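Long-range contact in type III secretion system effector protein ExoU (PDB 4QMK), which probably acts as a patatin-like phospholipase effector that is directed to the host plasma membrane by a phosphatidylinositol 4,5-bisphosphate-binding domain: residues L94-A107 with I237-G249. Residues are numbered along the deposited sequence; the frame is centred on the assembly and turned at random.
Sequences LKGVKVVSGSSAGA and IPAIKQLNITGTG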
loop_
_atom_site.group_PDB
_atom_site.type_symbol
_atom_site.label_atom_id
_atom_site.label_comp_id
_atom_site.label_asym_id
_atom_site.label_seq_id
_atom_site.Cartn_x
_atom_site.Cartn_y
_atom_site.Cartn_z
ATOM N N LEU A 94 -11.250 32.107 2.106
ATOM C CA LEU A 94 -10.961 30.816 1.444
ATOM C C LEU A 94 -9.537 30.339 1.724
ATOM O O LEU A 94 -9.258 29.136 1.828
ATOM C CB LEU A 94 -11.211 30.909 -0.058
ATOM C CG LEU A 94 -10.952 29.601 -0.813
ATOM C CD1 LEU A 94 -11.671 28.390 -0.185
ATOM C CD2 LEU A 94 -11.360 29.739 -2.268
ATOM N N LYS A 95 -8.630 31.292 1.757
ATOM C CA LYS A 95 -7.242 31.012 2.025
ATOM C C LYS A 95 -7.098 30.121 3.252
ATOM O O LYS A 95 -6.434 29.130 3.205
ATOM C CB LYS A 95 -6.554 32.332 2.307
ATOM C CG LYS A 95 -5.045 32.313 2.311
ATOM C CD LYS A 95 -4.480 32.446 0.895
ATOM C CE LYS A 95 -3.265 33.380 0.857
ATOM N NZ LYS A 95 -2.275 33.125 1.938
ATOM N N GLY A 96 -7.709 30.514 4.349
ATOM C CA GLY A 96 -7.539 29.837 5.601
ATOM C C GLY A 96 -8.314 28.548 5.776
ATOM O O GLY A 96 -8.270 27.955 6.863
ATOM N N VAL A 97 -9.077 28.138 4.755
ATOM C CA VAL A 97 -9.699 26.853 4.783
ATOM C C VAL A 97 -8.550 25.858 4.668
ATOM O O VAL A 97 -7.690 26.032 3.878
ATOM C CB VAL A 97 -10.700 26.657 3.612
ATOM C CG1 VAL A 97 -11.146 25.221 3.560
ATOM C CG2 VAL A 97 -11.916 27.560 3.768
ATOM N N LYS A 98 -8.550 24.811 5.467
ATOM C CA LYS A 98 -7.468 23.816 5.452
ATOM C C LYS A 98 -7.863 22.457 4.884
ATOM O O LYS A 98 -7.040 21.731 4.385
ATOM C CB LYS A 98 -7.014 23.549 6.875
ATOM C CG LYS A 98 -6.539 24.747 7.631
ATOM C CD LYS A 98 -5.317 25.363 6.965
ATOM C CE LYS A 98 -4.732 26.440 7.865
ATOM N NZ LYS A 98 -3.568 27.063 7.223
ATOM N N VAL A 99 -9.113 22.086 5.059
ATOM C CA VAL A 99 -9.555 20.783 4.696
ATOM C C VAL A 99 -10.910 20.948 4.062
ATOM O O VAL A 99 -11.767 21.706 4.560
ATOM C CB VAL A 99 -9.765 19.935 5.947
ATOM C CG1 VAL A 99 -9.974 18.485 5.585
ATOM C CG2 VAL A 99 -8.593 20.064 6.879
ATOM N N VAL A 100 -11.126 20.255 2.971
ATOM C CA VAL A 100 -12.416 20.306 2.349
ATOM C C VAL A 100 -13.017 18.911 2.364
ATOM O O VAL A 100 -12.373 17.964 1.927
ATOM C CB VAL A 100 -12.306 20.806 0.911
ATOM C CG1 VAL A 100 -13.700 20.901 0.293
ATOM C CG2 VAL A 100 -11.612 22.141 0.914
ATOM N N SER A 101 -14.242 18.790 2.852
ATOM C CA SER A 101 -14.902 17.489 2.821
ATOM C C SER A 101 -16.080 17.516 1.909
ATOM O O SER A 101 -16.838 18.498 1.860
ATOM C CB SER A 101 -15.367 17.100 4.204
ATOM O OG SER A 101 -14.248 16.995 5.049
ATOM N N GLY A 102 -16.278 16.437 1.202
ATOM C CA GLY A 102 -17.385 16.389 0.274
ATOM C C GLY A 102 -18.102 15.108 0.414
ATOM O O GLY A 102 -17.492 14.056 0.405
ATOM N N SER A 103 -19.402 15.180 0.545
ATOM C CA SER A 103 -20.190 13.961 0.726
ATOM C C SER A 103 -21.026 13.624 -0.464
ATOM O O SER A 103 -21.559 14.508 -1.134
ATOM C CB SER A 103 -21.107 14.073 1.921
ATOM O OG SER A 103 -22.106 13.127 1.706
ATOM N N SER A 104 -21.134 12.340 -0.738
ATOM C CA SER A 104 -21.902 11.867 -1.914
ATOM C C SER A 104 -21.528 12.663 -3.149
ATOM O O SER A 104 -20.335 12.768 -3.457
ATOM C CB SER A 104 -23.414 11.902 -1.660
ATOM O OG SER A 104 -23.696 11.047 -0.578
ATOM N N ALA A 105 -22.500 13.239 -3.849
ATOM C CA ALA A 105 -22.158 13.958 -5.088
ATOM C C ALA A 105 -21.399 15.285 -4.882
ATOM O O ALA A 105 -21.070 15.968 -5.849
ATOM C CB ALA A 105 -23.412 14.159 -5.927
ATOM N N GLY A 106 -21.152 15.660 -3.620
ATOM C CA GLY A 106 -20.382 16.881 -3.264
ATOM C C GLY A 106 -18.902 16.578 -3.272
ATOM O O GLY A 106 -18.045 17.462 -3.090
ATOM N N ALA A 107 -18.590 15.312 -3.453
ATOM C CA ALA A 107 -17.238 14.903 -3.529
ATOM C C ALA A 107 -16.515 15.555 -4.730
ATOM O O ALA A 107 -15.384 16.038 -4.604
ATOM C CB ALA A 107 -17.153 13.378 -3.549
ATOM N N ILE A 237 1.653 25.080 0.070
ATOM C CA ILE A 237 0.801 25.885 -0.817
ATOM C C ILE A 237 -0.574 26.005 -0.160
ATOM O O ILE A 237 -1.374 25.057 -0.189
ATOM C CB ILE A 237 0.650 25.240 -2.209
ATOM C CG1 ILE A 237 2.026 24.896 -2.765
ATOM C CG2 ILE A 237 -0.078 26.178 -3.164
ATOM C CD1 ILE A 237 2.005 24.197 -4.102
ATOM N N PRO A 238 -0.843 27.162 0.458
ATOM C CA PRO A 238 -2.088 27.418 1.147
ATOM C C PRO A 238 -3.347 27.259 0.304
ATOM O O PRO A 238 -4.371 26.926 0.862
ATOM C CB PRO A 238 -1.951 28.862 1.602
ATOM C CG PRO A 238 -0.487 29.114 1.644
ATOM C CD PRO A 238 0.082 28.306 0.535
ATOM N N ALA A 239 -3.286 27.465 -1.012
ATOM C CA ALA A 239 -4.471 27.323 -1.847
ATOM C C ALA A 239 -4.918 25.846 -2.046
ATOM O O ALA A 239 -6.070 25.598 -2.354
ATOM C CB ALA A 239 -4.247 27.975 -3.204
ATOM N N ILE A 240 -3.994 24.897 -1.919
ATOM C CA ILE A 240 -4.313 23.490 -2.032
ATOM C C ILE A 240 -4.708 22.961 -0.629
ATOM O O ILE A 240 -4.033 23.231 0.366
ATOM C CB ILE A 240 -3.125 22.654 -2.494
ATOM C CG1 ILE A 240 -2.396 23.263 -3.698
ATOM C CG2 ILE A 240 -3.597 21.256 -2.837
ATOM C CD1 ILE A 240 -3.261 23.450 -4.918
ATOM N N LYS A 241 -5.776 22.181 -0.574
ATOM C CA LYS A 241 -6.340 21.749 0.683
ATOM C C LYS A 241 -6.323 20.250 0.876
ATOM O O LYS A 241 -6.396 19.500 -0.066
ATOM C CB LYS A 241 -7.789 22.153 0.691
ATOM C CG LYS A 241 -8.054 23.602 1.000
ATOM C CD LYS A 241 -7.857 24.569 -0.132
ATOM C CE LYS A 241 -8.194 26.003 0.284
ATOM N NZ LYS A 241 -7.315 26.568 1.351
ATOM N N GLN A 242 -6.301 19.788 2.099
ATOM C CA GLN A 242 -6.466 18.345 2.279
ATOM C C GLN A 242 -7.887 18.016 1.912
ATOM O O GLN A 242 -8.753 18.907 1.914
ATOM C CB GLN A 242 -6.201 17.919 3.692
ATOM C CG GLN A 242 -4.822 18.273 4.165
ATOM C CD GLN A 242 -4.671 17.977 5.614
ATOM O OE1 GLN A 242 -5.098 16.936 6.098
ATOM N NE2 GLN A 242 -4.120 18.905 6.328
ATOM N N LEU A 243 -8.142 16.754 1.613
ATOM C CA LEU A 243 -9.463 16.378 1.121
ATOM C C LEU A 243 -9.975 15.136 1.789
ATOM O O LEU A 243 -9.209 14.184 1.965
ATOM C CB LEU A 243 -9.390 16.142 -0.379
ATOM C CG LEU A 243 -10.635 15.584 -1.095
ATOM C CD1 LEU A 243 -11.763 16.593 -1.057
ATOM C CD2 LEU A 243 -10.291 15.268 -2.527
ATOM N N ASN A 244 -11.261 15.166 2.160
ATOM C CA ASN A 244 -12.005 13.999 2.591
ATOM C C ASN A 244 -13.152 13.816 1.667
ATOM O O ASN A 244 -13.979 14.696 1.517
ATOM C CB ASN A 244 -12.672 14.225 3.927
ATOM C CG ASN A 244 -11.745 14.110 5.024
ATOM O OD1 ASN A 244 -11.382 13.034 5.405
ATOM N ND2 ASN A 244 -11.316 15.214 5.524
ATOM N N ILE A 245 -13.270 12.638 1.120
ATOM C CA ILE A 245 -14.408 12.288 0.365
ATOM C C ILE A 245 -15.155 11.211 1.166
ATOM O O ILE A 245 -14.571 10.228 1.637
ATOM C CB ILE A 245 -13.998 11.813 -1.002
ATOM C CG1 ILE A 245 -13.483 13.000 -1.739
ATOM C CG2 ILE A 245 -15.195 11.199 -1.736
ATOM C CD1 ILE A 245 -13.302 12.770 -3.230
ATOM N N THR A 246 -16.448 11.405 1.311
ATOM C CA THR A 246 -17.254 10.564 2.171
ATOM C C THR A 246 -18.538 10.142 1.546
ATOM O O THR A 246 -19.014 10.759 0.620
ATOM C CB THR A 246 -17.577 11.367 3.433
ATOM O OG1 THR A 246 -16.336 11.658 4.090
ATOM C CG2 THR A 246 -18.429 10.590 4.375
ATOM N N GLY A 247 -19.117 9.081 2.051
ATOM C CA GLY A 247 -20.434 8.695 1.591
ATOM C C GLY A 247 -21.016 7.528 2.285
ATOM O O GLY A 247 -20.321 6.815 2.993
ATOM N N THR A 248 -22.278 7.288 2.034
ATOM C CA THR A 248 -22.952 6.213 2.718
ATOM C C THR A 248 -23.642 5.296 1.759
ATOM O O THR A 248 -24.476 5.727 1.001
ATOM C CB THR A 248 -23.999 6.794 3.650
ATOM O OG1 THR A 248 -23.353 7.732 4.529
ATOM C CG2 THR A 248 -24.676 5.692 4.445
ATOM N N GLY A 249 -23.319 4.026 1.819
ATOM C CA GLY A 249 -23.907 3.060 0.947
ATOM C C GLY A 249 -24.675 2.042 1.726
ATOM O O GLY A 249 -24.579 1.980 2.927
HETATM O O HOH W 1 -3.946 21.556 4.778
#
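Val-99 to Ser-103 pairs with Gln-242 to Thr-246 as neighbouring parallel strands in the mixed sheet of the patatin-like domain. Strand 68-72 flanks the first on its other edge, and antiparallel strand 254-260 flanks the second. The backbone ladder starts with Gln-242 N on Lys-98 O and ends with Ser-104 N, 3.0 Å from Thr-246 O. Midway, Gly-102 N bonds Asn-244 O (2.9 Å).

Before the strands, Lys-241 reaches into the turn 94-97. Its chain kinks at its second and fourth torsions, which brings NZ among backbone carbonyls. NZ lies 2.6 Å from Val-97 O, tilted out of that carbonyl's plane. Its bond to Pro-238 O, at 3.0 Å, lies in the carbonyl plane. Weak bonds to Leu-94 O and Lys-95 O add to the grip, so this buried ammonium, probably charged, ties both loops together with main-chain oxygens. Lys-241 CB and CG lie against Val-100 CG2, each at 3.8 Å. Close by, a water bridges Lys-98 O and Gln-242 NE2.

One face of the sheet carries Val-99, Ser-101 and Asn-244. Asn-244 crosses Val-99 at a slant, with ND2 3.5 Å from CG1, and its CB abuts Ser-101 OG; their polar ends have partners beyond this pair, Ser-101 OG with His-68 NE2 and Asn-244 OD1 with Asn-261 ND2. On the other face Ala-107 CB sits against Ile-245 CG2 (3.4 Å), and both residues touch helix 270-278, whose Ser-277 OG bonds both Thr-246 O and Ser-104 O.

Beyond Ser-103 the chain turns sharply at Ser-104, phi 47° and psi -127°, into helix 107-114. A strained strand-turn-helix bearing Gly-102, Ser-104 and Gly-106 in a GxSxG pattern is consistent with the nucleophile elbow of patatin-like phospholipases.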